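Protein FLUORESCENT IN BLUE LIGHT, chloroplastic (Arabidopsis thaliana, PDB 4YVO) negatively regulates tetrapyrrole and chlorophyll biosynthesis in chloroplasts, probably by repressing the glutamyl-tRNA reductase HEMA1, this chain being its TPR domain. Local coordinates at residues A100-Q103 and R104-K107; L119-S122 and K123-E127; D140-E144 and L145-E149; K153-D156 and T157-R161. All blocks are in the same frame, centred on the assembly; numbering follows the deposited sequence.

Contact 1: A100-Q103 and R104-K107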
loop_
_atom_site.group_PDB
_atom_site.type_symbol
_atom_site.label_atom_id
_atom_site.label_comp_id
_atom_site.label_asym_id
_atom_site.label_seq_id
_atom_site.Cartn_x
_atom_site.Cartn_y
_atom_site.Cartn_z
ATOM N N ALA A 100 -1.083 -4.132 2.405
ATOM C CA ALA A 100 -0.428 -5.058 3.330
ATOM C C ALA A 100 -1.453 -5.850 4.142
ATOM O O ALA A 100 -1.298 -7.056 4.355
ATOM C CB ALA A 100 0.531 -4.309 4.251
ATOM N N SER A 101 -2.512 -5.177 4.584
ATOM C CA SER A 101 -3.567 -5.838 5.350
ATOM C C SER A 101 -4.242 -6.927 4.523
ATOM O O SER A 101 -4.545 -8.014 5.025
ATOM C CB SER A 101 -4.622 -4.826 5.797
ATOM O OG SER A 101 -4.064 -3.856 6.662
ATOM N N LEU A 102 -4.475 -6.630 3.253
ATOM C CA LEU A 102 -5.107 -7.587 2.358
ATOM C C LEU A 102 -4.187 -8.771 2.044
ATOM O O LEU A 102 -4.643 -9.913 1.975
ATOM C CB LEU A 102 -5.593 -6.888 1.091
ATOM C CG LEU A 102 -6.789 -5.967 1.339
ATOM C CD1 LEU A 102 -6.898 -4.963 0.207
ATOM C CD2 LEU A 102 -8.067 -6.777 1.496
ATOM N N GLN A 103 -2.893 -8.504 1.878
ATOM C CA GLN A 103 -1.921 -9.588 1.716
ATOM C C GLN A 103 -1.950 -10.551 2.897
ATOM O O GLN A 103 -1.930 -11.769 2.705
ATOM C CB GLN A 103 -0.504 -9.050 1.557
ATOM C CG GLN A 103 -0.213 -8.471 0.200
ATOM C CD GLN A 103 1.175 -7.867 0.144
ATOM O OE1 GLN A 103 1.356 -6.675 0.391
ATOM N NE2 GLN A 103 2.171 -8.702 -0.128
ATOM N N ARG A 104 -1.992 -10.015 4.115
ATOM C CA ARG A 104 -2.045 -10.860 5.310
ATOM C C ARG A 104 -3.292 -11.735 5.336
ATOM O O ARG A 104 -3.291 -12.808 5.935
ATOM C CB ARG A 104 -2.021 -10.014 6.584
ATOM C CG ARG A 104 -0.821 -9.112 6.728
ATOM C CD ARG A 104 0.423 -9.864 7.151
ATOM N NE ARG A 104 1.516 -8.931 7.397
ATOM C CZ ARG A 104 1.708 -8.289 8.545
ATOM N NH1 ARG A 104 0.884 -8.487 9.567
ATOM N NH2 ARG A 104 2.726 -7.452 8.670
ATOM N N GLN A 105 -4.359 -11.258 4.702
ATOM C CA GLN A 105 -5.618 -11.996 4.643
ATOM C C GLN A 105 -5.682 -12.955 3.455
ATOM O O GLN A 105 -6.676 -13.657 3.278
ATOM C CB GLN A 105 -6.804 -11.031 4.570
ATOM C CG GLN A 105 -6.955 -10.128 5.774
ATOM C CD GLN A 105 -8.159 -9.229 5.651
ATOM O OE1 GLN A 105 -9.282 -9.707 5.500
ATOM N NE2 GLN A 105 -7.935 -7.920 5.701
ATOM N N GLY A 106 -4.636 -12.977 2.637
ATOM C CA GLY A 106 -4.618 -13.831 1.460
ATOM C C GLY A 106 -5.498 -13.304 0.336
ATOM O O GLY A 106 -5.881 -14.051 -0.569
ATOM N N LYS A 107 -5.819 -12.014 0.400
ATOM C CA LYS A 107 -6.637 -11.355 -0.614
ATOM C C LYS A 107 -5.741 -10.592 -1.583
ATOM O O LYS A 107 -5.657 -9.358 -1.554
ATOM C CB LYS A 107 -7.664 -10.434 0.051
ATOM C CG LYS A 107 -8.692 -11.204 0.867
ATOM C CD LYS A 107 -9.597 -10.305 1.687
ATOM C CE LYS A 107 -10.550 -11.145 2.527
ATOM N NZ LYS A 107 -11.320 -10.337 3.516
#
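Leu-102 and Lys-107 meet at an oblique crossing of their side chains, with methyl CD2 of Leu-102 3.9 Å from CD of Lys-107. The lysine chain is extended from CG onward, which carries its ammonium past the leucine to the amide of Gln-105. There Lys-107 NZ donates to Gln-105 OE1 at 2.9 Å, arriving from above the carbonyl plane and not along a lone pair. The other end of the same amide looks back to the helix: Gln-105 NE2 makes a weak, long bond to Ser-101 O (3.5 Å), while CG of Gln-105 lies 3.3 Å from that oxygen. Ser-101 and Gln-103 send their polar ends elsewhere, to Gly-97 O and His-115 NE2 respectively. The backbone beneath is a Schellman motif closing helix 88-104, within TPR 2 (92-125). Gly-106, at phi 75°, turns the chain, its N bonding to Gln-103 O, and Lys-107 N reaches Leu-102 O at 2.9 Å before serving as N-cap of helix 108-125. Were Gln-105 shortened to an alanine, Lys-107 NZ would probably lose its acceptor and be set free to swing off Leu-102. Arg-104, in one of its two modelled conformers, bends at chi2 and leaves the turn, its NH1 bonding Leu-63 O of helix 48-64. Leu-102, buried, also packs on Ala-111 and Tyr-114 of helix 108-125.

Contact 2: L119-S122 and K123-E127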
loop_
_atom_site.group_PDB
_atom_site.type_symbol
_atom_site.label_atom_id
_atom_site.label_comp_id
_atom_site.label_asym_id
_atom_site.label_seq_id
_atom_site.Cartn_x
_atom_site.Cartn_y
_atom_site.Cartn_z
ATOM N N LEU A 119 1.399 3.565 -6.756
ATOM C CA LEU A 119 2.044 3.872 -8.033
ATOM C C LEU A 119 1.305 4.975 -8.792
ATOM O O LEU A 119 1.919 5.894 -9.344
ATOM C CB LEU A 119 2.135 2.619 -8.908
ATOM C CG LEU A 119 2.926 1.461 -8.282
ATOM C CD1 LEU A 119 2.976 0.298 -9.254
ATOM C CD2 LEU A 119 4.336 1.877 -7.870
ATOM N N ALA A 120 -0.020 4.883 -8.821
ATOM C CA ALA A 120 -0.815 5.835 -9.586
ATOM C C ALA A 120 -0.737 7.243 -9.005
ATOM O O ALA A 120 -0.563 8.210 -9.745
ATOM C CB ALA A 120 -2.261 5.369 -9.686
ATOM N N ILE A 121 -0.843 7.354 -7.679
ATOM C CA ILE A 121 -0.750 8.655 -7.021
ATOM C C ILE A 121 0.642 9.249 -7.240
ATOM O O ILE A 121 0.794 10.444 -7.508
ATOM C CB ILE A 121 -1.047 8.534 -5.506
ATOM C CG1 ILE A 121 -2.494 8.091 -5.268
ATOM C CG2 ILE A 121 -0.756 9.848 -4.781
ATOM C CD1 ILE A 121 -2.716 7.503 -3.892
ATOM N N SER A 122 1.663 8.405 -7.151
ATOM C CA SER A 122 3.035 8.868 -7.351
ATOM C C SER A 122 3.254 9.471 -8.734
ATOM O O SER A 122 3.951 10.471 -8.869
ATOM C CB SER A 122 4.024 7.736 -7.103
ATOM O OG SER A 122 3.963 7.323 -5.742
ATOM N N LYS A 123 2.660 8.868 -9.756
ATOM C CA LYS A 123 2.774 9.413 -11.104
ATOM C C LYS A 123 2.034 10.737 -11.224
ATOM O O LYS A 123 2.565 11.709 -11.770
ATOM C CB LYS A 123 2.262 8.419 -12.148
ATOM C CG LYS A 123 3.175 7.231 -12.359
ATOM C CD LYS A 123 2.623 6.326 -13.447
ATOM C CE LYS A 123 3.330 4.988 -13.476
ATOM N NZ LYS A 123 4.779 5.117 -13.743
ATOM N N ARG A 124 0.812 10.785 -10.706
ATOM C CA ARG A 124 0.017 12.006 -10.778
ATOM C C ARG A 124 0.688 13.177 -10.063
ATOM O O ARG A 124 0.637 14.315 -10.537
ATOM C CB ARG A 124 -1.394 11.784 -10.225
ATOM C CG ARG A 124 -2.286 10.950 -11.131
ATOM C CD ARG A 124 -3.756 11.082 -10.754
ATOM N NE ARG A 124 -4.003 10.694 -9.367
ATOM C CZ ARG A 124 -4.305 9.459 -8.976
ATOM N NH1 ARG A 124 -4.406 8.480 -9.863
ATOM N NH2 ARG A 124 -4.510 9.207 -7.692
ATOM N N GLU A 125 1.313 12.895 -8.923
ATOM C CA GLU A 125 1.912 13.946 -8.107
ATOM C C GLU A 125 3.380 14.175 -8.387
ATOM O O GLU A 125 3.977 15.075 -7.803
ATOM C CB GLU A 125 1.766 13.612 -6.624
ATOM C CG GLU A 125 0.344 13.437 -6.176
ATOM C CD GLU A 125 -0.479 14.677 -6.405
ATOM O OE1 GLU A 125 0.035 15.791 -6.163
ATOM O OE2 GLU A 125 -1.641 14.536 -6.837
ATOM N N SER A 126 3.959 13.353 -9.256
ATOM C CA SER A 126 5.406 13.362 -9.492
ATOM C C SER A 126 6.166 13.360 -8.166
ATOM O O SER A 126 7.044 14.193 -7.925
ATOM C CB SER A 126 5.812 14.556 -10.357
ATOM O OG SER A 126 5.114 14.532 -11.590
ATOM N N GLU A 127 5.806 12.412 -7.309
ATOM C CA GLU A 127 6.341 12.317 -5.967
ATOM C C GLU A 127 6.509 10.832 -5.675
ATOM O O GLU A 127 5.542 10.083 -5.631
ATOM C CB GLU A 127 5.385 12.993 -4.980
ATOM C CG GLU A 127 5.958 13.192 -3.593
ATOM C CD GLU A 127 5.916 11.922 -2.775
ATOM O OE1 GLU A 127 4.806 11.393 -2.552
ATOM O OE2 GLU A 127 6.995 11.442 -2.373
#
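Arg-124 folds back along its own helix onto Ala-120 and Ile-121, one turn earlier. Its CB lies 3.7 Å from Ala-120 O and equally far from Ile-121 O. Next along the chain, CG of Arg-124 is 3.5 Å from Ala-120 O. Two conformers are modelled and a crystal neighbour touches the residue, so the detail of the tip is tentative. In the conformer described here, a bend at chi3 (-58°) turns the chain back, laying one guanidinium face over Ala-120 O and Ile-121 CA, each offset toward the rim of the group. The two terminal nitrogens then part, NH1 toward Ala-120 CB at 3.8 Å and NH2 toward Ile-121 CG1. On the next residue, CG of Glu-125 rests 4.0 Å from Ile-121 CG2. The helix ends in a Schellman motif: Ser-126 takes positive phi (48°), Glu-127 N donates to Ser-122 O at 3.1 Å, and Ser-126 N makes a weak bond to Lys-123 O. Lys-92 of helix 88-104 ties the two ends of this turn together, salt-bridged to Glu-127 OE1 and hydrogen-bonded to Ser-122 OG. Helix 108-125, within TPR 2, thus sits between its neighbours, Ile-121 packing on Pro-88 and Glu-91 of helix 88-104 and Leu-119 on Ile-131, Tyr-135 and Ile-138 of helix 131-144.

Contact 3: D140-E144 and L145-E149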
loop_
_atom_site.group_PDB
_atom_site.type_symbol
_atom_site.label_atom_id
_atom_site.label_comp_id
_atom_site.label_asym_id
_atom_site.label_seq_id
_atom_site.Cartn_x
_atom_site.Cartn_y
_atom_site.Cartn_z
ATOM N N ASP A 140 5.032 -9.803 -5.239
ATOM C CA ASP A 140 4.698 -10.853 -4.279
ATOM C C ASP A 140 3.249 -11.320 -4.421
ATOM O O ASP A 140 2.956 -12.521 -4.344
ATOM C CB ASP A 140 4.947 -10.375 -2.845
ATOM C CG ASP A 140 6.421 -10.194 -2.535
ATOM O OD1 ASP A 140 7.274 -10.702 -3.298
ATOM O OD2 ASP A 140 6.735 -9.551 -1.510
ATOM N N CYS A 141 2.342 -10.367 -4.633
ATOM C CA CYS A 141 0.935 -10.702 -4.839
ATOM C C CYS A 141 0.731 -11.544 -6.094
ATOM O O CYS A 141 0.023 -12.554 -6.059
ATOM C CB CYS A 141 0.074 -9.441 -4.915
ATOM S SG CYS A 141 -0.112 -8.563 -3.358
ATOM N N TYR A 142 1.346 -11.133 -7.202
ATOM C CA TYR A 142 1.205 -11.876 -8.447
ATOM C C TYR A 142 1.810 -13.274 -8.320
ATOM O O TYR A 142 1.291 -14.228 -8.887
ATOM C CB TYR A 142 1.813 -11.111 -9.626
ATOM C CG TYR A 142 0.904 -10.044 -10.198
ATOM C CD1 TYR A 142 -0.371 -10.356 -10.658
ATOM C CD2 TYR A 142 1.334 -8.729 -10.318
ATOM C CE1 TYR A 142 -1.198 -9.380 -11.184
ATOM C CE2 TYR A 142 0.514 -7.748 -10.853
ATOM C CZ TYR A 142 -0.749 -8.075 -11.284
ATOM O OH TYR A 142 -1.559 -7.091 -11.814
ATOM N N THR A 143 2.893 -13.393 -7.558
ATOM C CA THR A 143 3.485 -14.701 -7.294
ATOM C C THR A 143 2.498 -15.626 -6.573
ATOM O O THR A 143 2.334 -16.790 -6.948
ATOM C CB THR A 143 4.792 -14.576 -6.485
ATOM O OG1 THR A 143 5.754 -13.843 -7.253
ATOM C CG2 THR A 143 5.356 -15.955 -6.151
ATOM N N GLU A 144 1.827 -15.108 -5.549
ATOM C CA GLU A 144 0.823 -15.906 -4.850
ATOM C C GLU A 144 -0.358 -16.284 -5.745
ATOM O O GLU A 144 -0.990 -17.318 -5.539
ATOM C CB GLU A 144 0.327 -15.191 -3.593
ATOM C CG GLU A 144 1.421 -14.914 -2.581
ATOM C CD GLU A 144 2.058 -16.181 -2.046
ATOM O OE1 GLU A 144 1.366 -17.221 -1.968
ATOM O OE2 GLU A 144 3.257 -16.134 -1.696
ATOM N N LEU A 145 -0.646 -15.449 -6.739
ATOM C CA LEU A 145 -1.736 -15.707 -7.669
ATOM C C LEU A 145 -1.310 -16.623 -8.812
ATOM O O LEU A 145 -2.133 -17.022 -9.631
ATOM C CB LEU A 145 -2.277 -14.394 -8.232
ATOM C CG LEU A 145 -2.979 -13.504 -7.208
ATOM C CD1 LEU A 145 -3.237 -12.128 -7.796
ATOM C CD2 LEU A 145 -4.282 -14.161 -6.763
ATOM N N GLY A 146 -0.022 -16.950 -8.869
ATOM C CA GLY A 146 0.494 -17.815 -9.912
ATOM C C GLY A 146 0.675 -17.118 -11.247
ATOM O O GLY A 146 0.815 -17.769 -12.281
ATOM N N ASP A 147 0.672 -15.790 -11.227
ATOM C CA ASP A 147 0.863 -15.013 -12.444
ATOM C C ASP A 147 2.345 -14.697 -12.576
ATOM O O ASP A 147 2.797 -13.603 -12.220
ATOM C CB ASP A 147 0.036 -13.728 -12.396
ATOM C CG ASP A 147 -0.086 -13.057 -13.749
ATOM O OD1 ASP A 147 0.778 -13.296 -14.622
ATOM O OD2 ASP A 147 -1.051 -12.280 -13.938
ATOM N N LEU A 148 3.107 -15.667 -13.065
ATOM C CA LEU A 148 4.559 -15.521 -13.091
ATOM C C LEU A 148 5.032 -14.437 -14.056
ATOM O O LEU A 148 6.049 -13.796 -13.814
ATOM C CB LEU A 148 5.239 -16.860 -13.381
ATOM C CG LEU A 148 4.900 -17.977 -12.389
ATOM C CD1 LEU A 148 5.788 -19.189 -12.618
ATOM C CD2 LEU A 148 4.989 -17.499 -10.940
ATOM N N GLU A 149 4.281 -14.220 -15.132
ATOM C CA GLU A 149 4.622 -13.186 -16.101
ATOM C C GLU A 149 4.590 -11.798 -15.456
ATOM O O GLU A 149 5.576 -11.054 -15.502
ATOM C CB GLU A 149 3.663 -13.248 -17.292
#
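Tyr-142 O receives the backbone N of Asp-147 at 2.9 Å, the one spanning five residues of the two bonds that close helix 131-144. The other, spanning three, runs from Gly-146 N to Thr-143 O at 3.0 Å. Together with the positive phi of Gly-146 (77°) they form a Schellman motif. Leu-145 N bonds Cys-141 O, four residues back, and weakly Tyr-142 O. Asp-147 then takes the N-cap position of helix 148-162, where its side chain caps a backbone N just beyond Glu-149, and its OD2 is salt-bridged to Lys-150. Placing CG anti to the backbone N (chi1 -166°) swings the carboxylate alongside the tyrosine: the two side chains lie next to each other and point the same way, with ring and carboxylate planes 75° apart. Their contact is made by Asp-147 CB, 3.8 Å from Tyr-142 CD1, and by OD2, 3.9 Å from the same carbon. Leu-145 comes in more loosely, its CD1 4.4 Å from Tyr-142 CD1, while its CG sits 3.4 Å from Cys-141 O. Farther out, the ring of Tyr-142 packs on Ile-112 of helix 108-125 and on Lys-150 and Ala-151 of helix 148-162. The chemistry is thus divided: backbone bonds set the turn between helices 131-144 and 148-162 within TPR 3, and the carboxylate, engaged by a helix N-terminus and a lysine, is likely to be stabilised as an anion while its carbon stem packs against the ring.

Contact 4: K153-D156 and T157-R161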
loop_
_atom_site.group_PDB
_atom_site.type_symbol
_atom_site.label_atom_id
_atom_site.label_comp_id
_atom_site.label_asym_id
_atom_site.label_seq_id
_atom_site.Cartn_x
_atom_site.Cartn_y
_atom_site.Cartn_z
ATOM N N LYS A 153 7.725 -9.075 -14.185
ATOM C CA LYS A 153 7.864 -7.685 -14.619
ATOM C C LYS A 153 8.021 -6.754 -13.419
ATOM O O LYS A 153 8.917 -5.904 -13.386
ATOM C CB LYS A 153 6.672 -7.236 -15.476
ATOM C CG LYS A 153 6.558 -7.895 -16.846
ATOM C CD LYS A 153 5.557 -7.130 -17.716
ATOM C CE LYS A 153 5.078 -7.948 -18.908
ATOM N NZ LYS A 153 3.995 -8.900 -18.524
ATOM N N PHE A 154 7.157 -6.915 -12.423
ATOM C CA PHE A 154 7.232 -6.058 -11.246
ATOM C C PHE A 154 8.488 -6.334 -10.418
ATOM O O PHE A 154 9.107 -5.411 -9.885
ATOM C CB PHE A 154 5.958 -6.181 -10.398
ATOM C CG PHE A 154 4.804 -5.387 -10.942
ATOM C CD1 PHE A 154 4.617 -4.065 -10.559
ATOM C CD2 PHE A 154 3.925 -5.944 -11.858
ATOM C CE1 PHE A 154 3.566 -3.313 -11.067
ATOM C CE2 PHE A 154 2.877 -5.202 -12.365
ATOM C CZ PHE A 154 2.699 -3.883 -11.971
ATOM N N TYR A 155 8.862 -7.604 -10.319
ATOM C CA TYR A 155 10.063 -7.983 -9.595
ATOM C C TYR A 155 11.320 -7.380 -10.231
ATOM O O TYR A 155 12.201 -6.879 -9.529
ATOM C CB TYR A 155 10.164 -9.505 -9.514
ATOM C CG TYR A 155 11.403 -9.980 -8.819
ATOM C CD1 TYR A 155 11.530 -9.875 -7.444
ATOM C CD2 TYR A 155 12.456 -10.531 -9.539
ATOM C CE1 TYR A 155 12.674 -10.308 -6.799
ATOM C CE2 TYR A 155 13.599 -10.967 -8.903
ATOM C CZ TYR A 155 13.700 -10.853 -7.533
ATOM O OH TYR A 155 14.832 -11.282 -6.895
ATOM N N ASP A 156 11.394 -7.413 -11.556
ATOM C CA ASP A 156 12.547 -6.855 -12.257
ATOM C C ASP A 156 12.680 -5.356 -11.985
ATOM O O ASP A 156 13.782 -4.854 -11.754
ATOM C CB ASP A 156 12.458 -7.120 -13.762
ATOM C CG ASP A 156 12.729 -8.577 -14.120
ATOM O OD1 ASP A 156 13.286 -9.322 -13.281
ATOM O OD2 ASP A 156 12.389 -8.977 -15.252
ATOM N N THR A 157 11.556 -4.647 -11.994
ATOM C CA THR A 157 11.574 -3.214 -11.721
ATOM C C THR A 157 11.951 -2.931 -10.264
ATOM O O THR A 157 12.716 -2.007 -9.972
ATOM C CB THR A 157 10.219 -2.579 -12.050
ATOM O OG1 THR A 157 9.890 -2.868 -13.413
ATOM C CG2 THR A 157 10.269 -1.069 -11.862
ATOM N N TYR A 158 11.411 -3.740 -9.362
ATOM C CA TYR A 158 11.731 -3.664 -7.945
ATOM C C TYR A 158 13.242 -3.762 -7.716
ATOM O O TYR A 158 13.844 -2.886 -7.079
ATOM C CB TYR A 158 10.984 -4.783 -7.226
ATOM C CG TYR A 158 11.322 -5.014 -5.778
ATOM C CD1 TYR A 158 11.125 -4.024 -4.824
ATOM C CD2 TYR A 158 11.802 -6.248 -5.354
ATOM C CE1 TYR A 158 11.409 -4.256 -3.481
ATOM C CE2 TYR A 158 12.082 -6.487 -4.024
ATOM C CZ TYR A 158 11.885 -5.490 -3.094
ATOM O OH TYR A 158 12.167 -5.744 -1.774
ATOM N N ILE A 159 13.857 -4.813 -8.250
ATOM C CA ILE A 159 15.299 -5.001 -8.091
ATOM C C ILE A 159 16.096 -3.883 -8.771
ATOM O O ILE A 159 17.066 -3.367 -8.201
ATOM C CB ILE A 159 15.764 -6.385 -8.619
ATOM C CG1 ILE A 159 15.087 -7.518 -7.835
ATOM C CG2 ILE A 159 17.291 -6.509 -8.559
ATOM C CD1 ILE A 159 15.410 -7.550 -6.346
ATOM N N ALA A 160 15.683 -3.502 -9.980
ATOM C CA ALA A 160 16.366 -2.439 -10.715
ATOM C C ALA A 160 16.353 -1.153 -9.899
ATOM O O ALA A 160 17.333 -0.407 -9.850
ATOM C CB ALA A 160 15.703 -2.208 -12.078
ATOM N N ARG A 161 15.230 -0.900 -9.243
ATOM C CA ARG A 161 15.104 0.294 -8.429
ATOM C C ARG A 161 15.955 0.199 -7.154
ATOM O O ARG A 161 16.643 1.157 -6.799
ATOM C CB ARG A 161 13.634 0.567 -8.128
ATOM C CG ARG A 161 13.377 1.929 -7.593
ATOM C CD ARG A 161 11.915 2.311 -7.750
ATOM N NE ARG A 161 11.660 3.559 -7.051
ATOM C CZ ARG A 161 11.714 4.756 -7.612
ATOM N NH1 ARG A 161 11.986 4.882 -8.918
ATOM N NH2 ARG A 161 11.466 5.827 -6.871
#
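Ile-159 lays its CG1 over one face of the Tyr-155 ring, a CH-pi contact with the carbon 3.9 Å from the ring centroid and 20° off the normal. The methylene is displaced toward the hydroxyl-bearing end, nearest to CZ of Tyr-155 at 3.6 Å, and the terminal CD1 continues outward to 3.8 Å from Tyr-155 OH. Tyr-158 adjoins the Tyr-155 ring: CD1 of Tyr-155 comes to the edge of the Tyr-158 ring, near its plane, 4.2 Å from CD2. Tyr-155 projects CG anti to the backbone N (chi1 178°), as Tyr-158 does, which brings the Tyr-155 ring forward along the helix toward residues three and four places on. With Ile-159 cut back to an alanine, the Tyr-155 ring would probably lose its cover on that face and turn more freely. All this lies on helix 148-162, within TPR 3, as a surface contact none of whose residues is fully buried. The main chain is regular helix: Ile-159 N bonds Tyr-155 O at 2.9 Å and 172°, nearly straight, and Tyr-158 N bonds Phe-154 O at 2.9 Å. Thr-157 N donates to Lys-153 O, and the threonine OG1 also stands 3.2 Å from that oxygen. Another side of the helix faces helix 131-144, with Phe-154 on Tyr-135 and Ile-138, Thr-157 also on Tyr-135, and Arg-161 packing on Ile-131 while its NE bonds Thr-132 OG1.

In the fold
Contacts 1 and 2 are partly buried and belong to TPR 2, whereas contacts 3 and 4 are surface contacts of TPR 3, each centred about 17 Å from the chain centre. Contacts 1 and 3 are similar interhelical turns, each a Schellman motif with glycine at positive phi; contact 2 ends its helix with a serine there, and contact 4 is uninterrupted helix. An amide-lysine pair marks contact 1, a folded guanidinium contact 2, a capping carboxylate contact 3 and aromatic packing contact 4. Contacts 3 and 4 share helix 148-162, and Phe-154 CE2 lies 3.8 Å from Tyr-142 CE2. Gln-103 CG touches Cys-141 SG, joining contacts 1 and 3 across the repeats.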